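Local coordinates for protein lactaldehyde dehydrogenase (Methanocaldococcus jannaschii, PDB 3PQA) that oxidises lactaldehyde to lactate with NAD as the preferred cofactor, a step in the biosynthesis of coenzyme F420, at residues Leu53-Arg58 / Phe107-His112; Ile208-Lys213 / Thr230-Phe235; Lys258-Leu263 / Ile292-Asn297. All blocks are in the same frame, centred on the assembly; numbering follows the deposited sequence.

Contacts 1, 2 and 3 follow one another in series along the chain, each closing before the next opens. Contact 1 joins the start of helix 55-71 to the end of helix 88-111, and contact 2 the ends of helices 201-210 and 223-232; both belong to the half of the fold built round the sheet containing strands 122-138, 216-220 and 237-241. Their centres lie 29 Å apart and their nearest atoms about 17 Å. Contact 3, between helices 256-268 and 288-300, is 45 Å from either, centre to centre, beyond the chain's centre. The series therefore passes from the cofactor-binding domain to the catalytic domain of the aldehyde dehydrogenase fold.

Contact 1: residues Leu53-Arg58 / Phe107-His112; sequences LPITKR and FYVKEH
The carbonyl oxygen of Leu53 is shared by two nitrogens of Arg58, whose guanidinium lies against Val109 across the contact. Arg58 NH1 lies 3.0 Å and Arg58 NE 3.1 Å from Leu53 O, but both bonds are bent to 121° at the hydrogen and count as weak. NH2 hydrogen-bonds to the backbone oxygen of Ala156, a further partner for the group. Val109 CG1 sits 4.0 Å above one face of the Arg58 guanidinium, offset toward its rim. The helix beginning after Pro54 meets the last turn of helix 88-111 in the NAD-binding half of the aldehyde dehydrogenase fold. The Ile55 and Val109 CA atoms, 6.2 Å apart, are the closest pair of CA atoms. With chi1 at -69°, Ile55 puts CG1 beside its backbone N and turns CG2 anti to it, which lets Ile55 CG2 touch Val109 CG1 at 3.6 Å as the two side chains pass alongside one another, head to tail. Ile55 CG2 also meets Lys110 CG at 3.8 Å. An alanine here, lacking CG2, would probably leave Val109 CG1 and Lys110 CG without the methyl they share and open a gap between the helices. Asp120 of a neighbouring subunit accepts hydrogen bonds from the backbone N atoms of Ile55 and Thr56, which places this helix start at an interface of the tetramer.

Contact 2: residues Ile208-Lys213 / Thr230-Phe235; sequences IVVNEK and TKKAGF
Val209 carries CG1 anti to its backbone N (chi1 172°), which lays this methyl against the Ala233 backbone; Val210 instead has CG1 beside the N (chi1 -57°), where the bent chain of Lys232 can reach it. Val209 CG1 is 3.9 Å from both Ala233 N and Ala233 CA, and 4.2 Å from the Ala233 CB methyl. Val210 CG1 meets Lys232 CE at 3.7 Å, the valine methyl lying alongside the lysine chain. At the lysine's outer end, NZ forms a salt bridge with Asp206. Backbones also come close, with Val209 O 3.6 Å from Ala233 CA. Lys236 NZ hydrogen-bonds to both Val209 O and Ala233 O, so one ammonium group ties the two segments together. Beyond the helix, Asn211 OD1 accepts from Lys213 N at 2.9 Å and 158°, an Asx turn that shapes the chain leading to strand 216-220. From that strand, helix 223-232 leads to the parallel neighbour 237-241, a beta-alpha-beta crossover of the Rossmann-like domain, with Val225, a probable NAD contact by similarity, about 7 Å from the Val209 side chain.

Contact 3: residues Lys258-Leu263 / Ile292-Asn297; sequences KAVNAL and IEMFVN
Two helices of the alpha/beta catalytic domain of the aldehyde dehydrogenase fold pack here. Helix 256-268 is the crossover between the parallel strands 246-250 and 278-284, and helix 288-300 follows the second of them. The axes of the two short segments approach to 9.6 Å and cross at -39°, and the small angle between their N-to-C directions means that they run roughly the same way. The nearest CA pair is that of Val260 and Phe295, 5.6 Å apart.

Val260 projects at the other helix and uses both methyls. Val260 CG2 meets Met294 CB at 3.8 Å, the two side chains crossing at about a right angle, so it is the base of the methionine that does the touching. Val260 CG1 lies 3.9 Å from Phe295 CA, close against the facing backbone. Three of the four touching residues, Val260, Leu263 and Phe295, are buried. On the sheet side, Phe400 of strand 396-400 packs against Leu263, and Ile355 of strand 350-357 against Phe295, so the pair is seated on strands of the catalytic sheet.

Phe295 supplies the second half of the contact. Its CG stands anti to the backbone N (chi1 -174°), and this swings the ring toward helix 256-268; Phe291, one turn earlier on the same helix as Phe295, meets the ring with planes about 15° apart. The ring turns an edge rather than a face to Leu263: Phe295 CE1 is 3.9 Å from Leu263 CB, and the Leu263 carbonyl carbon C lies in the ring plane, 3.7 Å from Phe295 CE1.

Contact 1: residues Leu53-Arg58 / Phe107-His112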
loop_
_atom_site.group_PDB
_atom_site.type_symbol
_atom_site.label_atom_id
_atom_site.label_comp_id
_atom_site.label_asym_id
_atom_site.label_seq_id
_atom_site.Cartn_x
_atom_site.Cartn_y
_atom_site.Cartn_z
ATOM N N LEU B 53 13.022 21.170 7.274
ATOM C CA LEU B 53 11.922 22.018 6.845
ATOM C C LEU B 53 10.602 21.289 7.091
ATOM O O LEU B 53 10.447 20.143 6.666
ATOM C CB LEU B 53 12.056 22.345 5.360
ATOM C CG LEU B 53 11.622 23.742 4.943
ATOM C CD1 LEU B 53 12.541 24.771 5.606
ATOM C CD2 LEU B 53 11.680 23.875 3.435
ATOM N N PRO B 54 9.648 21.949 7.762
ATOM C CA PRO B 54 8.369 21.306 8.034
ATOM C C PRO B 54 7.590 20.959 6.770
ATOM O O PRO B 54 7.790 21.573 5.709
ATOM C CB PRO B 54 7.619 22.355 8.867
ATOM C CG PRO B 54 8.678 23.151 9.504
ATOM C CD PRO B 54 9.788 23.217 8.503
ATOM N N ILE B 55 6.705 19.966 6.891
ATOM C CA ILE B 55 5.796 19.582 5.811
ATOM C C ILE B 55 5.045 20.791 5.266
ATOM O O ILE B 55 4.967 20.975 4.046
ATOM C CB ILE B 55 4.775 18.515 6.293
ATOM C CG1 ILE B 55 5.496 17.202 6.560
ATOM C CG2 ILE B 55 3.611 18.325 5.281
ATOM C CD1 ILE B 55 4.650 16.207 7.326
ATOM N N THR B 56 4.503 21.613 6.168
ATOM C CA THR B 56 3.693 22.764 5.759
ATOM C C THR B 56 4.518 23.738 4.902
ATOM O O THR B 56 4.022 24.258 3.897
ATOM C CB THR B 56 3.024 23.449 6.983
ATOM O OG1 THR B 56 2.138 22.511 7.615
ATOM C CG2 THR B 56 2.215 24.683 6.580
ATOM N N LYS B 57 5.780 23.940 5.285
ATOM C CA LYS B 57 6.690 24.804 4.524
ATOM C C LYS B 57 6.995 24.253 3.121
ATOM O O LYS B 57 6.879 24.977 2.125
ATOM C CB LYS B 57 7.978 25.063 5.300
ATOM C CG LYS B 57 8.780 26.218 4.715
ATOM C CD LYS B 57 9.471 27.032 5.793
ATOM C CE LYS B 57 8.521 27.990 6.492
ATOM N NZ LYS B 57 9.318 29.038 7.190
ATOM N N ARG B 58 7.360 22.972 3.043
ATOM C CA ARG B 58 7.552 22.311 1.748
ATOM C C ARG B 58 6.310 22.399 0.865
ATOM O O ARG B 58 6.409 22.730 -0.326
ATOM C CB ARG B 58 7.989 20.854 1.935
ATOM C CG ARG B 58 9.458 20.690 2.269
ATOM C CD ARG B 58 9.757 19.259 2.664
ATOM N NE ARG B 58 9.385 18.982 4.052
ATOM C CZ ARG B 58 9.294 17.768 4.584
ATOM N NH1 ARG B 58 8.977 17.631 5.871
ATOM N NH2 ARG B 58 9.524 16.688 3.841
ATOM N N PHE B 107 1.020 17.661 -2.715
ATOM C CA PHE B 107 0.109 16.756 -2.042
ATOM C C PHE B 107 0.804 15.515 -1.495
ATOM O O PHE B 107 0.462 15.095 -0.385
ATOM C CB PHE B 107 -1.156 16.490 -2.851
ATOM C CG PHE B 107 -2.136 17.631 -2.791
ATOM C CD1 PHE B 107 -3.202 17.605 -1.914
ATOM C CD2 PHE B 107 -1.955 18.756 -3.579
ATOM C CE1 PHE B 107 -4.094 18.662 -1.849
ATOM C CE2 PHE B 107 -2.839 19.818 -3.514
ATOM C CZ PHE B 107 -3.908 19.768 -2.648
ATOM N N TYR B 108 1.817 14.999 -2.183
ATOM C CA TYR B 108 2.587 13.885 -1.624
ATOM C C TYR B 108 3.452 14.224 -0.391
ATOM O O TYR B 108 3.726 13.337 0.432
ATOM C CB TYR B 108 3.355 13.128 -2.712
ATOM C CG TYR B 108 2.472 12.097 -3.396
ATOM C CD1 TYR B 108 2.004 10.975 -2.692
ATOM C CD2 TYR B 108 2.090 12.250 -4.729
ATOM C CE1 TYR B 108 1.174 10.017 -3.308
ATOM C CE2 TYR B 108 1.258 11.302 -5.362
ATOM C CZ TYR B 108 0.813 10.187 -4.632
ATOM O OH TYR B 108 0.001 9.267 -5.249
ATOM N N VAL B 109 3.846 15.487 -0.221
ATOM C CA VAL B 109 4.529 15.851 1.032
ATOM C C VAL B 109 3.596 15.574 2.210
ATOM O O VAL B 109 4.020 15.126 3.279
ATOM C CB VAL B 109 4.986 17.341 1.110
ATOM C CG1 VAL B 109 5.722 17.576 2.441
ATOM C CG2 VAL B 109 5.900 17.672 0.001
ATOM N N LYS B 110 2.311 15.816 1.975
ATOM C CA LYS B 110 1.300 15.640 3.004
ATOM C C LYS B 110 0.789 14.206 3.106
ATOM O O LYS B 110 0.453 13.760 4.199
ATOM C CB LYS B 110 0.132 16.601 2.785
ATOM C CG LYS B 110 0.486 18.042 3.127
ATOM C CD LYS B 110 -0.720 18.945 3.138
ATOM C CE LYS B 110 -0.304 20.351 3.548
ATOM N NZ LYS B 110 -1.361 21.076 4.291
ATOM N N GLU B 111 0.753 13.494 1.982
ATOM C CA GLU B 111 0.081 12.196 1.919
ATOM C C GLU B 111 0.946 10.951 1.850
ATOM O O GLU B 111 0.424 9.856 2.041
ATOM C CB GLU B 111 -0.907 12.166 0.745
ATOM C CG GLU B 111 -2.069 13.143 0.894
ATOM C CD GLU B 111 -2.869 12.897 2.163
ATOM O OE1 GLU B 111 -3.342 11.761 2.344
ATOM O OE2 GLU B 111 -3.016 13.827 2.974
ATOM N N HIS B 112 2.239 11.083 1.543
ATOM C CA HIS B 112 3.103 9.906 1.407
ATOM C C HIS B 112 3.025 9.077 2.687
ATOM O O HIS B 112 3.082 9.622 3.783
ATOM C CB HIS B 112 4.558 10.282 1.104
ATOM C CG HIS B 112 5.557 9.334 1.697
ATOM N ND1 HIS B 112 6.160 9.556 2.918
ATOM C CD2 HIS B 112 6.017 8.137 1.263
ATOM C CE1 HIS B 112 6.964 8.549 3.201
ATOM N NE2 HIS B 112 6.896 7.673 2.211
#

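Contact 2: residues Ile208-Lys213 / Thr230-Phe235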
loop_
_atom_site.group_PDB
_atom_site.type_symbol
_atom_site.label_atom_id
_atom_site.label_comp_id
_atom_site.label_asym_id
_atom_site.label_seq_id
_atom_site.Cartn_x
_atom_site.Cartn_y
_atom_site.Cartn_z
ATOM N N ILE B 208 29.171 17.579 -10.931
ATOM C CA ILE B 208 28.041 17.127 -10.122
ATOM C C ILE B 208 28.051 15.600 -9.975
ATOM O O ILE B 208 27.810 15.068 -8.886
ATOM C CB ILE B 208 26.691 17.597 -10.718
ATOM C CG1 ILE B 208 26.568 19.125 -10.595
ATOM C CG2 ILE B 208 25.515 16.892 -10.029
ATOM C CD1 ILE B 208 25.303 19.711 -11.227
ATOM N N VAL B 209 28.368 14.914 -11.068
ATOM C CA VAL B 209 28.425 13.449 -11.097
ATOM C C VAL B 209 29.550 12.897 -10.236
ATOM O O VAL B 209 29.343 11.947 -9.477
ATOM C CB VAL B 209 28.555 12.922 -12.550
ATOM C CG1 VAL B 209 28.817 11.427 -12.586
ATOM C CG2 VAL B 209 27.301 13.246 -13.347
ATOM N N VAL B 210 30.738 13.497 -10.342
ATOM C CA VAL B 210 31.937 12.982 -9.662
ATOM C C VAL B 210 32.126 13.462 -8.216
ATOM O O VAL B 210 32.767 12.770 -7.418
ATOM C CB VAL B 210 33.252 13.243 -10.477
ATOM C CG1 VAL B 210 33.157 12.630 -11.875
ATOM C CG2 VAL B 210 33.607 14.744 -10.540
ATOM N N ASN B 211 31.576 14.629 -7.877
ATOM C CA ASN B 211 31.788 15.219 -6.544
ATOM C C ASN B 211 31.279 14.326 -5.414
ATOM O O ASN B 211 30.105 13.958 -5.394
ATOM C CB ASN B 211 31.122 16.589 -6.448
ATOM C CG ASN B 211 31.633 17.399 -5.279
ATOM O OD1 ASN B 211 31.436 17.037 -4.115
ATOM N ND2 ASN B 211 32.293 18.516 -5.585
ATOM N N GLU B 212 32.149 14.016 -4.458
ATOM C CA GLU B 212 31.814 13.058 -3.398
ATOM C C GLU B 212 30.799 13.578 -2.378
ATOM O O GLU B 212 30.284 12.801 -1.569
ATOM C CB GLU B 212 33.092 12.544 -2.711
ATOM C CG GLU B 212 34.061 11.873 -3.688
ATOM C CD GLU B 212 34.839 10.694 -3.101
ATOM O OE1 GLU B 212 35.687 10.136 -3.838
ATOM O OE2 GLU B 212 34.619 10.320 -1.921
ATOM N N LYS B 213 30.530 14.887 -2.404
ATOM C CA LYS B 213 29.514 15.491 -1.532
ATOM C C LYS B 213 28.093 15.306 -2.078
ATOM O O LYS B 213 27.113 15.395 -1.331
ATOM C CB LYS B 213 29.799 16.977 -1.302
ATOM C CG LYS B 213 31.046 17.242 -0.457
ATOM C CD LYS B 213 31.346 18.734 -0.376
ATOM C CE LYS B 213 32.745 18.996 0.200
ATOM N NZ LYS B 213 32.820 18.686 1.639
ATOM N N THR B 230 27.192 5.898 -14.963
ATOM C CA THR B 230 27.343 4.659 -14.156
ATOM C C THR B 230 28.816 4.323 -13.860
ATOM O O THR B 230 29.123 3.736 -12.813
ATOM C CB THR B 230 26.596 3.409 -14.741
ATOM O OG1 THR B 230 27.237 2.954 -15.939
ATOM C CG2 THR B 230 25.138 3.719 -15.034
ATOM N N LYS B 231 29.721 4.740 -14.751
ATOM C CA LYS B 231 31.161 4.473 -14.598
ATOM C C LYS B 231 31.910 5.545 -13.793
ATOM O O LYS B 231 33.053 5.327 -13.378
ATOM C CB LYS B 231 31.838 4.280 -15.965
ATOM C CG LYS B 231 31.213 3.187 -16.827
ATOM C CD LYS B 231 31.948 3.030 -18.157
ATOM C CE LYS B 231 31.120 2.246 -19.172
ATOM N NZ LYS B 231 30.559 0.968 -18.618
ATOM N N LYS B 232 31.278 6.693 -13.571
ATOM C CA LYS B 232 31.962 7.823 -12.934
ATOM C C LYS B 232 31.346 8.285 -11.614
ATOM O O LYS B 232 32.006 8.996 -10.849
ATOM C CB LYS B 232 32.018 9.021 -13.888
ATOM C CG LYS B 232 33.019 8.897 -15.020
ATOM C CD LYS B 232 32.867 10.056 -15.999
ATOM C CE LYS B 232 33.240 11.402 -15.370
ATOM N NZ LYS B 232 34.670 11.829 -15.538
ATOM N N ALA B 233 30.094 7.902 -11.354
ATOM C CA ALA B 233 29.360 8.413 -10.193
ATOM C C ALA B 233 29.922 7.946 -8.849
ATOM O O ALA B 233 29.908 8.702 -7.873
ATOM C CB ALA B 233 27.864 8.070 -10.304
ATOM N N GLY B 234 30.417 6.711 -8.797
ATOM C CA GLY B 234 30.930 6.156 -7.547
ATOM C C GLY B 234 29.804 5.816 -6.586
ATOM O O GLY B 234 28.708 5.421 -7.009
ATOM N N PHE B 235 30.068 5.998 -5.296
ATOM C CA PHE B 235 29.124 5.632 -4.244
ATOM C C PHE B 235 28.011 6.690 -4.096
ATOM O O PHE B 235 28.023 7.505 -3.176
ATOM C CB PHE B 235 29.882 5.447 -2.926
ATOM C CG PHE B 235 29.225 4.501 -1.948
ATOM C CD1 PHE B 235 27.855 4.557 -1.691
ATOM C CD2 PHE B 235 29.994 3.579 -1.245
ATOM C CE1 PHE B 235 27.264 3.697 -0.765
ATOM C CE2 PHE B 235 29.408 2.716 -0.323
ATOM C CZ PHE B 235 28.045 2.780 -0.084
#

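Contact 3: residues Lys258-Leu263 / Ile292-Asn297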
loop_
_atom_site.group_PDB
_atom_site.type_symbol
_atom_site.label_atom_id
_atom_site.label_comp_id
_atom_site.label_asym_id
_atom_site.label_seq_id
_atom_site.Cartn_x
_atom_site.Cartn_y
_atom_site.Cartn_z
ATOM N N LYS B 258 -7.274 4.950 -36.288
ATOM C CA LYS B 258 -6.793 5.274 -34.939
ATOM C C LYS B 258 -5.286 5.087 -34.809
ATOM O O LYS B 258 -4.604 5.908 -34.176
ATOM C CB LYS B 258 -7.508 4.425 -33.884
ATOM C CG LYS B 258 -9.012 4.616 -33.884
ATOM C CD LYS B 258 -9.547 4.962 -32.521
ATOM C CE LYS B 258 -11.048 5.244 -32.588
ATOM N NZ LYS B 258 -11.864 4.018 -32.322
ATOM N N ALA B 259 -4.777 3.992 -35.373
ATOM C CA ALA B 259 -3.348 3.714 -35.311
ATOM C C ALA B 259 -2.553 4.815 -36.032
ATOM O O ALA B 259 -1.557 5.324 -35.511
ATOM C CB ALA B 259 -3.037 2.359 -35.886
ATOM N N VAL B 260 -3.015 5.196 -37.218
ATOM C CA VAL B 260 -2.361 6.257 -37.978
ATOM C C VAL B 260 -2.343 7.573 -37.196
ATOM O O VAL B 260 -1.290 8.207 -37.077
ATOM C CB VAL B 260 -3.000 6.440 -39.376
ATOM C CG1 VAL B 260 -2.464 7.687 -40.060
ATOM C CG2 VAL B 260 -2.733 5.204 -40.229
ATOM N N ASN B 261 -3.495 7.985 -36.674
ATOM C CA ASN B 261 -3.549 9.217 -35.892
ATOM C C ASN B 261 -2.609 9.169 -34.694
ATOM O O ASN B 261 -1.845 10.110 -34.466
ATOM C CB ASN B 261 -4.993 9.550 -35.488
ATOM C CG ASN B 261 -5.846 9.930 -36.689
ATOM O OD1 ASN B 261 -5.324 10.332 -37.738
ATOM N ND2 ASN B 261 -7.162 9.800 -36.549
ATOM N N ALA B 262 -2.631 8.048 -33.973
ATOM C CA ALA B 262 -1.788 7.893 -32.782
ATOM C C ALA B 262 -0.323 7.909 -33.162
ATOM O O ALA B 262 0.494 8.495 -32.438
ATOM C CB ALA B 262 -2.129 6.602 -32.026
ATOM N N LEU B 263 0.011 7.285 -34.295
ATOM C CA LEU B 263 1.416 7.176 -34.698
ATOM C C LEU B 263 1.952 8.448 -35.329
ATOM O O LEU B 263 3.150 8.709 -35.250
ATOM C CB LEU B 263 1.666 5.944 -35.583
ATOM C CG LEU B 263 1.544 4.603 -34.838
ATOM C CD1 LEU B 263 1.357 3.449 -35.821
ATOM C CD2 LEU B 263 2.761 4.342 -33.928
ATOM N N ILE B 292 0.756 2.229 -44.768
ATOM C CA ILE B 292 1.771 3.155 -45.268
ATOM C C ILE B 292 1.140 4.327 -46.039
ATOM O O ILE B 292 1.478 5.479 -45.799
ATOM C CB ILE B 292 2.864 2.431 -46.086
ATOM C CG1 ILE B 292 3.736 1.573 -45.156
ATOM C CG2 ILE B 292 3.718 3.444 -46.859
ATOM C CD1 ILE B 292 4.617 0.519 -45.871
ATOM N N GLU B 293 0.213 4.028 -46.942
ATOM C CA GLU B 293 -0.461 5.074 -47.704
ATOM C C GLU B 293 -1.162 6.073 -46.772
ATOM O O GLU B 293 -1.009 7.291 -46.931
ATOM C CB GLU B 293 -1.462 4.474 -48.701
ATOM C CG GLU B 293 -2.156 5.515 -49.558
ATOM C CD GLU B 293 -3.375 4.984 -50.300
ATOM O OE1 GLU B 293 -3.970 5.765 -51.056
ATOM O OE2 GLU B 293 -3.752 3.809 -50.117
ATOM N N MET B 294 -1.913 5.558 -45.796
ATOM C CA MET B 294 -2.637 6.410 -44.851
ATOM C C MET B 294 -1.660 7.260 -44.017
ATOM O O MET B 294 -1.886 8.450 -43.801
ATOM C CB MET B 294 -3.552 5.577 -43.928
ATOM C CG MET B 294 -4.682 4.791 -44.631
ATOM S SD MET B 294 -5.455 3.493 -43.601
ATOM C CE MET B 294 -6.274 4.495 -42.387
ATOM N N PHE B 295 -0.568 6.641 -43.572
ATOM C CA PHE B 295 0.408 7.289 -42.698
ATOM C C PHE B 295 1.188 8.395 -43.421
ATOM O O PHE B 295 1.308 9.502 -42.915
ATOM C CB PHE B 295 1.337 6.226 -42.112
ATOM C CG PHE B 295 2.309 6.749 -41.086
ATOM C CD1 PHE B 295 1.867 7.179 -39.833
ATOM C CD2 PHE B 295 3.665 6.775 -41.369
ATOM C CE1 PHE B 295 2.778 7.643 -38.883
ATOM C CE2 PHE B 295 4.589 7.229 -40.435
ATOM C CZ PHE B 295 4.145 7.670 -39.187
ATOM N N VAL B 296 1.683 8.095 -44.621
ATOM C CA VAL B 296 2.364 9.102 -45.446
ATOM C C VAL B 296 1.433 10.290 -45.753
ATOM O O VAL B 296 1.829 11.448 -45.611
ATOM C CB VAL B 296 2.916 8.469 -46.749
ATOM C CG1 VAL B 296 3.368 9.540 -47.731
ATOM C CG2 VAL B 296 4.064 7.502 -46.438
ATOM N N ASN B 297 0.186 9.996 -46.128
ATOM C CA ASN B 297 -0.792 11.040 -46.470
ATOM C C ASN B 297 -1.071 12.028 -45.342
ATOM O O ASN B 297 -1.213 13.222 -45.589
ATOM C CB ASN B 297 -2.109 10.435 -46.970
ATOM C CG ASN B 297 -2.020 9.964 -48.401
ATOM O OD1 ASN B 297 -1.011 10.182 -49.073
ATOM N ND2 ASN B 297 -3.075 9.310 -48.878
#